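Local coordinates for fatty acid CoA ligase (Marinactinospora thermotolerans, PDB 6SQ8), which is a member of the AMP-binding (ANL) enzyme superfamily, in which a larger N-terminal part and a small C-terminal domain enclose an AMP site, at residues A[51-56]-A[100-105]; A[276-281]-A[415-420]; A[442-447]-A[474-479]. One frame throughout, in Å; residues are numbered along the deposited sequence.

From the N terminus, the three contacts follow one another in series, neither nested nor crossing. Interaction 1 closes a loop of 43 residues by pairing strand 52-56 with strand 98-103, in the N-terminal part of the molecule. Interaction 2 closes the longest loop, 133 residues, and sets the start of helix 279-289 against the end of helix 409-418, beside bound AMP. Interaction 3 then closes a loop of 26 residues by pairing strands 438-445 and 472-475 within the C-terminal domain. Interactions 2 and 3 are neighbours, their centres about 13 Å apart, and meet where Pro420 packs on Ala446; the centre of interaction 1 lies about 41 and 40 Å from theirs.

Interaction 1 (A[51-56]-A[100-105]); sequences RGVACL and ALVFEP
Val102 is gripped by the neighbouring strand through both its backbone N and its O: the N donates to Ala54 O (2.9 Å) and the O accepts from Leu56 N (3.0 Å). Strands 52-56 and 98-103 run parallel here, their short axes inclined by 23°, and the alternation continues with Ala54 N to Ala100 O and Glu104 N to Leu56 O. The two bonds of Val102 are the shortest and straightest of the four. On the face of Val53, Cys55, Ala100 and Val102, a branch of each valine meets the other, Val53 CG1 lying 3.8 Å from Val102 CG2, beneath Val70 and Leu66 of helix 61-72. On the reverse face Leu101 has CG trans to its N (chi1 171°), which brings CD1 to 4.0 Å from Ala54 CB. Beside them Leu56 CB meets Phe103 CB at 3.9 Å. The Phe103 ring, swung by a chi1 of 71°, leads off instead toward Val123 and Ser125 of the next strand, and helix 108-117 covers it and Leu56. The ends are looser: both outer bonds are more bent, Glu104 N to Leu56 O most of all (137° at the hydrogen), and the flanking Arg51 and Pro105 are partly exposed and exposed. Just before that second end, Glu104 is fixed by hydrogen bonds of OE1 to Ala58 N and OE2 to Thr60 OG1. Neighbouring parallel strands with a helix on each face are characteristic of a doubly wound alpha/beta sheet, here the five-stranded parallel one in which 52-56 lies between 76-79 and 98-103.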
ATOM      1  N   ARG A  51     -21.304 -13.026   1.771  1.00 58.46           N
ATOM      2  CA  ARG A  51     -21.339 -11.937   0.783  1.00 57.95           C
ATOM      3  C   ARG A  51     -20.494 -10.745   1.277  1.00 58.02           C
ATOM      4  O   ARG A  51     -20.043 -10.691   2.428  1.00 55.34           O
ATOM      5  CB  ARG A  51     -22.803 -11.601   0.450  1.00 58.73           C
ATOM      6  CG  ARG A  51     -23.576 -12.717  -0.256  1.00 59.59           C
ATOM      7  CD  ARG A  51     -24.545 -12.240  -1.346  1.00 56.39           C
ATOM      8  N   GLY A  52     -20.240  -9.801   0.364  1.00 54.17           N
ATOM      9  CA  GLY A  52     -19.417  -8.631   0.635  1.00 51.61           C
ATOM     10  C   GLY A  52     -20.245  -7.460   1.153  1.00 52.73           C
ATOM     11  O   GLY A  52     -21.416  -7.335   0.833  1.00 53.58           O
ATOM     12  N   VAL A  53     -19.620  -6.607   1.970  1.00 53.98           N
ATOM     13  CA  VAL A  53     -20.176  -5.313   2.361  1.00 50.58           C
ATOM     14  C   VAL A  53     -19.261  -4.209   1.821  1.00 45.20           C
ATOM     15  O   VAL A  53     -18.165  -4.018   2.320  1.00 48.35           O
ATOM     16  CB  VAL A  53     -20.338  -5.196   3.887  1.00 51.38           C
ATOM     17  CG1 VAL A  53     -20.914  -3.848   4.273  1.00 53.05           C
ATOM     18  CG2 VAL A  53     -21.190  -6.312   4.458  1.00 49.28           C
ATOM     19  N   ALA A  54     -19.725  -3.511   0.785  1.00 42.67           N
ATOM     20  CA  ALA A  54     -19.003  -2.386   0.193  1.00 43.86           C
ATOM     21  C   ALA A  54     -19.078  -1.177   1.139  1.00 44.37           C
ATOM     22  O   ALA A  54     -20.149  -0.816   1.594  1.00 45.65           O
ATOM     23  CB  ALA A  54     -19.567  -2.050  -1.163  1.00 43.51           C
ATOM     24  N   CYS A  55     -17.932  -0.559   1.420  1.00 37.62           N
ATOM     25  CA  CYS A  55     -17.852   0.483   2.385  1.00 34.38           C
ATOM     26  C   CYS A  55     -17.146   1.698   1.789  1.00 39.45           C
ATOM     27  O   CYS A  55     -16.027   1.599   1.278  1.00 42.97           O
ATOM     28  CB  CYS A  55     -17.124   0.009   3.626  1.00 32.98           C
ATOM     29  SG  CYS A  55     -17.971  -1.358   4.456  1.00 34.01           S
ATOM     30  N   LEU A  56     -17.837   2.842   1.871  1.00 42.32           N
ATOM     31  CA  LEU A  56     -17.402   4.126   1.340  1.00 39.06           C
ATOM     32  C   LEU A  56     -17.323   5.127   2.495  1.00 37.14           C
ATOM     33  O   LEU A  56     -18.341   5.522   3.062  1.00 36.98           O
ATOM     34  CB  LEU A  56     -18.429   4.559   0.294  1.00 40.05           C
ATOM     35  CG  LEU A  56     -18.078   5.806  -0.509  1.00 41.55           C
ATOM     36  CD1 LEU A  56     -16.911   5.571  -1.453  1.00 41.87           C
ATOM     37  CD2 LEU A  56     -19.292   6.269  -1.295  1.00 42.96           C
ATOM     38  N   ALA A 100     -24.579  -5.168   0.392  1.00 52.36           N
ATOM     39  CA  ALA A 100     -24.842  -3.898   1.026  1.00 46.74           C
ATOM     40  C   ALA A 100     -23.817  -2.868   0.561  1.00 46.23           C
ATOM     41  O   ALA A 100     -22.706  -3.219   0.182  1.00 46.90           O
ATOM     42  CB  ALA A 100     -24.807  -4.061   2.530  1.00 47.09           C
ATOM     43  N   LEU A 101     -24.230  -1.599   0.597  1.00 49.45           N
ATOM     44  CA  LEU A 101     -23.324  -0.455   0.524  1.00 46.81           C
ATOM     45  C   LEU A 101     -23.523   0.382   1.785  1.00 45.80           C
ATOM     46  O   LEU A 101     -24.574   0.915   1.978  1.00 49.97           O
ATOM     47  CB  LEU A 101     -23.637   0.364  -0.727  1.00 43.93           C
ATOM     48  CG  LEU A 101     -22.914   1.704  -0.809  1.00 49.06           C
ATOM     49  CD1 LEU A 101     -21.436   1.512  -1.147  1.00 50.27           C
ATOM     50  CD2 LEU A 101     -23.587   2.618  -1.826  1.00 52.73           C
ATOM     51  N   VAL A 102     -22.509   0.441   2.643  1.00 44.30           N
ATOM     52  CA  VAL A 102     -22.505   1.306   3.806  1.00 39.41           C
ATOM     53  C   VAL A 102     -21.649   2.518   3.460  1.00 39.34           C
ATOM     54  O   VAL A 102     -20.548   2.350   2.951  1.00 40.18           O
ATOM     55  CB  VAL A 102     -21.971   0.580   5.049  1.00 39.23           C
ATOM     56  CG1 VAL A 102     -21.997   1.476   6.279  1.00 40.27           C
ATOM     57  CG2 VAL A 102     -22.736  -0.700   5.311  1.00 39.71           C
ATOM     58  N   PHE A 103     -22.171   3.726   3.703  1.00 39.27           N
ATOM     59  CA  PHE A 103     -21.438   4.944   3.371  1.00 38.86           C
ATOM     60  C   PHE A 103     -21.620   5.993   4.467  1.00 36.49           C
ATOM     61  O   PHE A 103     -22.503   5.883   5.303  1.00 34.47           O
ATOM     62  CB  PHE A 103     -21.861   5.472   1.998  1.00 43.62           C
ATOM     63  CG  PHE A 103     -23.248   6.058   1.942  1.00 44.25           C
ATOM     64  CD1 PHE A 103     -24.350   5.254   1.716  1.00 45.43           C
ATOM     65  CD2 PHE A 103     -23.448   7.415   2.099  1.00 43.23           C
ATOM     66  CE1 PHE A 103     -25.624   5.791   1.683  1.00 44.67           C
ATOM     67  CE2 PHE A 103     -24.723   7.947   2.057  1.00 44.43           C
ATOM     68  CZ  PHE A 103     -25.806   7.132   1.848  1.00 44.50           C
ATOM     69  N   GLU A 104     -20.728   6.984   4.455  1.00 37.13           N
ATOM     70  CA  GLU A 104     -20.753   8.092   5.418  1.00 38.06           C
ATOM     71  C   GLU A 104     -21.436   9.296   4.766  1.00 36.75           C
ATOM     72  O   GLU A 104     -21.365   9.459   3.553  1.00 32.97           O
ATOM     73  CB  GLU A 104     -19.339   8.446   5.885  1.00 36.56           C
ATOM     74  CG  GLU A 104     -18.749   7.468   6.874  1.00 36.62           C
ATOM     75  CD  GLU A 104     -17.362   7.848   7.386  1.00 37.21           C
ATOM     76  OE1 GLU A 104     -16.570   8.436   6.604  1.00 32.68           O
ATOM     77  OE2 GLU A 104     -17.079   7.557   8.572  1.00 35.52           O
ATOM     78  N   PRO A 105     -22.111  10.175   5.550  1.00 36.65           N
ATOM     79  CA  PRO A 105     -22.755  11.373   5.012  1.00 33.69           C
ATOM     80  C   PRO A 105     -21.852  12.183   4.078  1.00 35.30           C
ATOM     81  O   PRO A 105     -22.284  12.540   2.991  1.00 37.98           O
ATOM     82  CB  PRO A 105     -23.076  12.194   6.266  1.00 32.87           C
ATOM     83  CG  PRO A 105     -23.278  11.151   7.347  1.00 33.84           C
ATOM     84  CD  PRO A 105     -22.295  10.054   7.007  1.00 36.54           C
TER

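Interaction 2 (A[276-281]-A[415-420]); sequences PAVPSR and VLTEHP. With AMP (adenosine monophosphate), chain G.
Val278 lays its CG1 methyl across the side chain of Thr417, 3.7 Å from CB and 3.8 Å from OG1 of that threonine. A chi1 of 173° turns this methyl away from the valine's own N and onto the last turn of helix 409-418. Thr417 OG1 is engaged within its own helix, hydrogen-bonded to the carbonyls of Glu413 and His414, so it meets the valine as part of a packed surface. The polar link is made two residues further along, where Ser280 OG donates to Thr417 O at 3.2 Å. The hydroxyl comes from above, 60° out of the carbonyl plane, and not along a lone pair. Glu418 starts away from the other segment, but its chain bends at chi2 (-45°) and returns OE2 to 3.9 Å from Ser280 CB and 4.0 Å from Pro279 CB. Its carboxylate thus hangs near the N-terminal end of helix 279-289, whose N-cap position is Val278, and the helix dipole would probably favour a negative charge there. Pro279 packs as well on His414. Towards the nucleotide, Pro276 CA lies 3.6 Å from AMP C2, and its ring touches Arg410, itself hydrogen-bonded to AMP. The arrangement is an interdomain seam beside the adenine pocket, as expected of an ANL enzyme with its C-terminal domain closed over the nucleotide.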
ATOM      1  N   PRO A 276       8.328   2.701  -5.679  1.00 29.63           N
ATOM      2  CA  PRO A 276       9.787   2.641  -5.679  1.00 29.80           C
ATOM      3  C   PRO A 276      10.332   3.922  -5.034  1.00 26.38           C
ATOM      4  O   PRO A 276       9.787   5.004  -5.242  1.00 24.37           O
ATOM      5  CB  PRO A 276      10.183   2.514  -7.159  1.00 30.33           C
ATOM      6  CG  PRO A 276       8.889   2.153  -7.869  1.00 29.27           C
ATOM      7  CD  PRO A 276       7.790   2.794  -7.044  1.00 28.47           C
ATOM      8  N   ALA A 277      11.379   3.752  -4.222  1.00 24.85           N
ATOM      9  CA  ALA A 277      11.968   4.834  -3.470  1.00 23.87           C
ATOM     10  C   ALA A 277      13.125   5.412  -4.283  1.00 23.70           C
ATOM     11  O   ALA A 277      13.785   4.698  -5.024  1.00 29.31           O
ATOM     12  CB  ALA A 277      12.416   4.337  -2.124  1.00 23.49           C
ATOM     13  N   VAL A 278      13.340   6.716  -4.150  1.00 21.54           N
ATOM     14  CA  VAL A 278      14.471   7.390  -4.740  1.00 19.80           C
ATOM     15  C   VAL A 278      15.620   7.329  -3.741  1.00 18.06           C
ATOM     16  O   VAL A 278      15.584   8.005  -2.715  1.00 18.26           O
ATOM     17  CB  VAL A 278      14.091   8.831  -5.112  1.00 20.25           C
ATOM     18  CG1 VAL A 278      15.273   9.647  -5.582  1.00 20.70           C
ATOM     19  CG2 VAL A 278      13.018   8.847  -6.175  1.00 21.91           C
ATOM     20  N   PRO A 279      16.647   6.488  -3.985  1.00 16.85           N
ATOM     21  CA  PRO A 279      17.712   6.251  -3.006  1.00 16.77           C
ATOM     22  C   PRO A 279      18.327   7.497  -2.374  1.00 17.55           C
ATOM     23  O   PRO A 279      18.553   7.513  -1.183  1.00 19.90           O
ATOM     24  CB  PRO A 279      18.769   5.495  -3.811  1.00 16.23           C
ATOM     25  CG  PRO A 279      17.938   4.708  -4.791  1.00 16.37           C
ATOM     26  CD  PRO A 279      16.813   5.652  -5.180  1.00 16.62           C
ATOM     27  N   SER A 280      18.571   8.522  -3.183  1.00 20.06           N
ATOM     28  CA  SER A 280      19.236   9.745  -2.726  1.00 20.60           C
ATOM     29  C   SER A 280      18.312  10.513  -1.775  1.00 21.58           C
ATOM     30  O   SER A 280      18.785  11.185  -0.850  1.00 22.22           O
ATOM     31  CB  SER A 280      19.682  10.609  -3.886  1.00 19.86           C
ATOM     32  OG  SER A 280      18.573  11.039  -4.663  1.00 18.95           O
ATOM     33  N   ARG A 281      16.998  10.409  -2.004  1.00 22.44           N
ATOM     34  CA  ARG A 281      16.021  11.158  -1.233  1.00 24.18           C
ATOM     35  C   ARG A 281      15.794  10.435   0.106  1.00 22.63           C
ATOM     36  O   ARG A 281      15.532  11.067   1.141  1.00 20.40           O
ATOM     37  CB  ARG A 281      14.766  11.380  -2.080  1.00 27.27           C
ATOM     38  CG  ARG A 281      14.321  12.834  -2.079  1.00 32.34           C
ATOM     39  CD  ARG A 281      14.178  13.455  -3.456  1.00 35.16           C
ATOM     40  NE  ARG A 281      12.802  13.596  -3.975  1.00 41.30           N
ATOM     41  CZ  ARG A 281      11.937  14.608  -3.707  1.00 39.89           C
ATOM     42  NH1 ARG A 281      12.169  15.460  -2.716  1.00 37.58           N
ATOM     43  NH2 ARG A 281      10.838  14.747  -4.435  1.00 33.56           N
ATOM     44  N   VAL A 415      20.452   6.104 -11.149  1.00 26.12           N
ATOM     45  CA  VAL A 415      21.624   6.859 -11.614  1.00 25.75           C
ATOM     46  C   VAL A 415      21.248   8.319 -11.901  1.00 23.48           C
ATOM     47  O   VAL A 415      21.935   9.228 -11.479  1.00 25.19           O
ATOM     48  CB  VAL A 415      22.271   6.192 -12.844  1.00 25.57           C
ATOM     49  CG1 VAL A 415      23.341   7.075 -13.432  1.00 25.29           C
ATOM     50  CG2 VAL A 415      22.873   4.837 -12.534  1.00 26.12           C
ATOM     51  N   LEU A 416      20.171   8.532 -12.644  1.00 23.87           N
ATOM     52  CA  LEU A 416      19.700   9.887 -12.958  1.00 24.84           C
ATOM     53  C   LEU A 416      19.448  10.672 -11.661  1.00 22.25           C
ATOM     54  O   LEU A 416      19.871  11.811 -11.553  1.00 21.85           O
ATOM     55  CB  LEU A 416      18.432   9.828 -13.823  1.00 26.50           C
ATOM     56  CG  LEU A 416      18.630   9.318 -15.250  1.00 27.84           C
ATOM     57  CD1 LEU A 416      17.296   9.034 -15.931  1.00 29.29           C
ATOM     58  CD2 LEU A 416      19.414  10.301 -16.070  1.00 27.71           C
ATOM     59  N   THR A 417      18.783  10.045 -10.685  1.00 22.43           N
ATOM     60  CA  THR A 417      18.333  10.745  -9.472  1.00 23.02           C
ATOM     61  C   THR A 417      19.500  11.001  -8.505  1.00 23.62           C
ATOM     62  O   THR A 417      19.384  11.886  -7.643  1.00 21.39           O
ATOM     63  CB  THR A 417      17.165  10.032  -8.780  1.00 23.87           C
ATOM     64  OG1 THR A 417      17.517   8.679  -8.487  1.00 25.81           O
ATOM     65  CG2 THR A 417      15.896  10.068  -9.610  1.00 23.76           C
ATOM     66  N   GLU A 418      20.611  10.258  -8.652  1.00 24.08           N
ATOM     67  CA  GLU A 418      21.827  10.513  -7.886  1.00 23.95           C
ATOM     68  C   GLU A 418      22.368  11.905  -8.213  1.00 22.63           C
ATOM     69  O   GLU A 418      23.007  12.517  -7.377  1.00 22.78           O
ATOM     70  CB  GLU A 418      22.948   9.519  -8.192  1.00 28.71           C
ATOM     71  CG  GLU A 418      22.941   8.250  -7.363  1.00 34.19           C
ATOM     72  CD  GLU A 418      22.701   8.412  -5.871  1.00 40.12           C
ATOM     73  OE1 GLU A 418      23.431   9.229  -5.227  1.00 40.54           O
ATOM     74  OE2 GLU A 418      21.767   7.722  -5.359  1.00 46.78           O
ATOM     75  N   HIS A 419      22.143  12.385  -9.439  1.00 21.79           N
ATOM     76  CA  HIS A 419      22.554  13.744  -9.794  1.00 21.35           C
ATOM     77  C   HIS A 419      21.886  14.731  -8.841  1.00 21.51           C
ATOM     78  O   HIS A 419      20.700  14.592  -8.515  1.00 20.52           O
ATOM     79  CB  HIS A 419      22.245  14.061 -11.261  1.00 20.67           C
ATOM     80  CG  HIS A 419      22.924  15.292 -11.763  1.00 18.56           C
ATOM     81  ND1 HIS A 419      22.427  16.565 -11.506  1.00 19.02           N
ATOM     82  CD2 HIS A 419      24.035  15.445 -12.515  1.00 17.97           C
ATOM     83  CE1 HIS A 419      23.238  17.455 -12.057  1.00 18.55           C
ATOM     84  NE2 HIS A 419      24.234  16.794 -12.675  1.00 17.84           N
ATOM     85  N   PRO A 420      22.649  15.706  -8.313  1.00 21.22           N
ATOM     86  CA  PRO A 420      22.132  16.604  -7.283  1.00 22.81           C
ATOM     87  C   PRO A 420      21.008  17.535  -7.739  1.00 24.41           C
ATOM     88  O   PRO A 420      20.283  18.058  -6.893  1.00 24.50           O
ATOM     89  CB  PRO A 420      23.354  17.424  -6.854  1.00 22.72           C
ATOM     90  CG  PRO A 420      24.299  17.313  -8.022  1.00 22.73           C
ATOM     91  CD  PRO A 420      24.064  15.932  -8.594  1.00 21.19           C
TER
HETATM   92  P   AMP G 502       0.075  -3.319  -6.469  1.00 81.95           P
HETATM   93  O1P AMP G 502      -0.338  -3.963  -5.178  1.00 88.60           O
HETATM   94  O2P AMP G 502       0.072  -4.259  -7.683  1.00 88.37           O
HETATM   95  O3P AMP G 502      -0.669  -2.018  -6.678  1.00 78.45           O
HETATM   96  O5' AMP G 502       1.630  -2.887  -6.179  1.00 79.48           O
HETATM   97  C5' AMP G 502       2.767  -3.771  -6.102  1.00 74.82           C
HETATM   98  C4' AMP G 502       4.013  -3.181  -6.756  1.00 71.40           C
HETATM   99  O4' AMP G 502       4.390  -1.927  -6.208  1.00 78.46           O
HETATM  100  C3' AMP G 502       5.221  -4.047  -6.537  1.00 69.07           C
HETATM  101  O3' AMP G 502       5.258  -4.911  -7.637  1.00 74.84           O
HETATM  102  C2' AMP G 502       6.434  -3.125  -6.456  1.00 75.08           C
HETATM  103  O2' AMP G 502       7.198  -2.920  -7.667  1.00 69.99           O
HETATM  104  C1' AMP G 502       5.811  -1.809  -6.023  1.00 76.99           C
HETATM  105  N9  AMP G 502       6.172  -1.559  -4.602  1.00 68.52           N
HETATM  106  C8  AMP G 502       5.377  -1.650  -3.510  1.00 63.64           C
HETATM  107  N7  AMP G 502       6.078  -1.346  -2.384  1.00 63.29           N
HETATM  108  C5  AMP G 502       7.345  -1.063  -2.764  1.00 65.57           C
HETATM  109  C6  AMP G 502       8.609  -0.675  -2.092  1.00 60.36           C
HETATM  110  N6  AMP G 502       8.668  -0.505  -0.766  1.00 60.22           N
HETATM  111  N1  AMP G 502       9.693  -0.481  -2.866  1.00 63.23           N
HETATM  112  C2  AMP G 502       9.645  -0.643  -4.218  1.00 65.82           C
HETATM  113  N3  AMP G 502       8.539  -1.002  -4.907  1.00 59.40           N
HETATM  114  C4  AMP G 502       7.391  -1.211  -4.234  1.00 64.05           C

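Interaction 3 (A[442-447]-A[474-479]); sequences AVVVAD and EFVRSI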
ATOM      1  N   ALA A 442      11.782  10.781 -18.514  1.00 25.22           N
ATOM      2  CA  ALA A 442      11.148  11.949 -17.971  1.00 26.92           C
ATOM      3  C   ALA A 442      11.795  12.248 -16.622  1.00 29.84           C
ATOM      4  O   ALA A 442      11.862  11.372 -15.770  1.00 32.11           O
ATOM      5  CB  ALA A 442       9.681  11.696 -17.804  1.00 27.10           C
ATOM      6  N   VAL A 443      12.247  13.488 -16.439  1.00 28.73           N
ATOM      7  CA  VAL A 443      13.051  13.863 -15.312  1.00 26.28           C
ATOM      8  C   VAL A 443      12.411  15.067 -14.638  1.00 25.34           C
ATOM      9  O   VAL A 443      12.029  16.001 -15.278  1.00 25.68           O
ATOM     10  CB  VAL A 443      14.491  14.163 -15.755  1.00 27.21           C
ATOM     11  CG1 VAL A 443      15.276  14.896 -14.680  1.00 27.71           C
ATOM     12  CG2 VAL A 443      15.209  12.876 -16.151  1.00 27.95           C
ATOM     13  N   VAL A 444      12.294  14.992 -13.316  1.00 27.23           N
ATOM     14  CA  VAL A 444      11.917  16.106 -12.493  1.00 26.76           C
ATOM     15  C   VAL A 444      13.181  16.702 -11.876  1.00 28.63           C
ATOM     16  O   VAL A 444      13.975  16.065 -11.213  1.00 28.91           O
ATOM     17  CB  VAL A 444      10.912  15.705 -11.411  1.00 26.51           C
ATOM     18  CG1 VAL A 444      10.472  16.901 -10.589  1.00 27.08           C
ATOM     19  CG2 VAL A 444       9.711  15.000 -12.019  1.00 27.31           C
ATOM     20  N   VAL A 445      13.308  17.996 -12.098  1.00 31.34           N
ATOM     21  CA  VAL A 445      14.453  18.766 -11.813  1.00 31.69           C
ATOM     22  C   VAL A 445      14.254  19.344 -10.414  1.00 31.39           C
ATOM     23  O   VAL A 445      13.117  19.510  -9.986  1.00 32.51           O
ATOM     24  CB  VAL A 445      14.543  19.826 -12.922  1.00 34.81           C
ATOM     25  CG1 VAL A 445      14.701  21.242 -12.399  1.00 36.51           C
ATOM     26  CG2 VAL A 445      15.603  19.445 -13.938  1.00 37.23           C
ATOM     27  N   ALA A 446      15.351  19.683  -9.733  1.00 32.06           N
ATOM     28  CA  ALA A 446      15.304  20.272  -8.398  1.00 33.23           C
ATOM     29  C   ALA A 446      14.817  21.732  -8.446  1.00 35.80           C
ATOM     30  O   ALA A 446      15.073  22.425  -9.422  1.00 37.34           O
ATOM     31  CB  ALA A 446      16.672  20.183  -7.779  1.00 31.70           C
ATOM     32  N   ASP A 447      14.111  22.168  -7.385  1.00 41.01           N
ATOM     33  CA  ASP A 447      13.968  23.589  -6.939  1.00 45.72           C
ATOM     34  C   ASP A 447      13.937  24.545  -8.134  1.00 45.99           C
ATOM     35  O   ASP A 447      12.889  24.784  -8.703  1.00 65.01           O
ATOM     36  CB  ASP A 447      15.101  24.014  -5.987  1.00 49.19           C
ATOM     37  N   GLU A 474      13.241  14.405 -21.227  1.00 31.19           N
ATOM     38  CA  GLU A 474      12.222  15.438 -21.122  1.00 33.94           C
ATOM     39  C   GLU A 474      12.125  15.901 -19.668  1.00 32.86           C
ATOM     40  O   GLU A 474      11.946  15.072 -18.781  1.00 33.01           O
ATOM     41  CB  GLU A 474      10.887  14.837 -21.545  1.00 38.97           C
ATOM     42  CG  GLU A 474      10.654  14.963 -23.027  1.00 45.52           C
ATOM     43  CD  GLU A 474      10.051  16.327 -23.299  1.00 48.51           C
ATOM     44  OE1 GLU A 474       9.078  16.703 -22.576  1.00 49.09           O
ATOM     45  OE2 GLU A 474      10.578  17.030 -24.188  1.00 49.38           O
ATOM     46  N   PHE A 475      12.181  17.212 -19.447  1.00 31.82           N
ATOM     47  CA  PHE A 475      12.013  17.763 -18.119  1.00 33.65           C
ATOM     48  C   PHE A 475      10.532  18.081 -17.894  1.00 33.29           C
ATOM     49  O   PHE A 475       9.911  18.727 -18.700  1.00 31.39           O
ATOM     50  CB  PHE A 475      12.911  18.989 -17.916  1.00 38.45           C
ATOM     51  CG  PHE A 475      14.394  18.715 -18.006  1.00 41.13           C
ATOM     52  CD1 PHE A 475      14.981  17.754 -17.204  1.00 44.86           C
ATOM     53  CD2 PHE A 475      15.201  19.389 -18.905  1.00 44.42           C
ATOM     54  CE1 PHE A 475      16.342  17.494 -17.276  1.00 44.96           C
ATOM     55  CE2 PHE A 475      16.558  19.120 -18.988  1.00 46.10           C
ATOM     56  CZ  PHE A 475      17.126  18.175 -18.171  1.00 45.80           C
ATOM     57  N   VAL A 476       9.989  17.612 -16.766  1.00 33.98           N
ATOM     58  CA  VAL A 476       8.562  17.649 -16.472  1.00 34.76           C
ATOM     59  C   VAL A 476       8.383  18.119 -15.023  1.00 35.09           C
ATOM     60  O   VAL A 476       9.308  17.995 -14.214  1.00 34.44           O
ATOM     61  CB  VAL A 476       7.936  16.261 -16.703  1.00 37.95           C
ATOM     62  CG1 VAL A 476       8.026  15.832 -18.160  1.00 37.47           C
ATOM     63  CG2 VAL A 476       8.576  15.195 -15.824  1.00 40.80           C
ATOM     64  N   ARG A 477       7.205  18.672 -14.707  1.00 35.43           N
ATOM     65  CA  ARG A 477       6.998  19.278 -13.387  1.00 39.62           C
ATOM     66  C   ARG A 477       6.846  18.168 -12.340  1.00 36.82           C
ATOM     67  O   ARG A 477       7.325  18.310 -11.216  1.00 31.78           O
ATOM     68  CB  ARG A 477       5.872  20.314 -13.375  1.00 48.71           C
ATOM     69  CG  ARG A 477       4.472  19.808 -13.673  1.00 60.11           C
ATOM     70  CD  ARG A 477       3.480  20.965 -13.659  1.00 62.30           C
ATOM     71  NE  ARG A 477       3.403  21.622 -12.355  1.00 66.77           N
ATOM     72  CZ  ARG A 477       4.011  22.762 -12.021  1.00 71.48           C
ATOM     73  NH1 ARG A 477       4.760  23.414 -12.898  1.00 70.48           N
ATOM     74  NH2 ARG A 477       3.859  23.242 -10.799  1.00 71.95           N
ATOM     75  N   SER A 478       6.228  17.047 -12.720  1.00 35.58           N
ATOM     76  CA  SER A 478       6.111  15.888 -11.818  1.00 34.34           C
ATOM     77  C   SER A 478       5.927  14.595 -12.607  1.00 34.25           C
ATOM     78  O   SER A 478       5.627  14.621 -13.790  1.00 34.78           O
ATOM     79  CB  SER A 478       4.968  16.078 -10.863  1.00 33.98           C
ATOM     80  OG  SER A 478       3.730  15.909 -11.539  1.00 31.02           O
ATOM     81  N   ILE A 479       6.123  13.468 -11.917  1.00 34.87           N
ATOM     82  CA  ILE A 479       5.874  12.156 -12.499  1.00 35.59           C
ATOM     83  C   ILE A 479       4.413  11.824 -12.236  1.00 36.86           C
ATOM     84  O   ILE A 479       3.979  11.835 -11.083  1.00 33.55           O
ATOM     85  CB  ILE A 479       6.812  11.084 -11.920  1.00 35.38           C
ATOM     86  CG1 ILE A 479       8.283  11.490 -11.990  1.00 37.95           C
ATOM     87  CG2 ILE A 479       6.570   9.751 -12.595  1.00 37.31           C
ATOM     88  CD1 ILE A 479       8.854  11.578 -13.389  1.00 37.55           C
TER
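Glu474 O accepts the shortest bond of the contact, from Val443 N at 2.8 Å and nearly straight on to the carbonyl, and also receives the CA-H of Ala442 at 3.3 Å from CA. Val443 O answers in the same way: Val476 N donates to it at 3.0 Å, from a position tilted 25° out of the carbonyl plane, and the CA-H of Phe475 points at it too. Side by side with Val443, the Phe475 ring has CE1 3.8 Å from Val443 CG1, which comes in at the ring edge, while Val445 CG2 approaches CD1 obliquely at 3.7 Å. Pro453 and Leu456 touch the same ring from helix 453-463, the connection of the beta-alpha-beta unit whose two parallel strands, 438-445 and 472-475, pair here; strand 422-432 adds an antiparallel third strand to the small sheet of the C-terminal domain. Away from that ring, Ala442 and Val476 both touch Trp495. After Val476 the chain curls round Val444, which fills the inside of the bend: CG1 faces Arg477 O at 3.5 Å, and CG2 lies 3.7 Å from Ser478 CA. Ile479, with CG1 opposite its own carbonyl carbon across the CA-CB bond (chi1 -52°), returns CD1 to 3.8 Å from Val444 CG2 and packs also on Ala426 of the third strand.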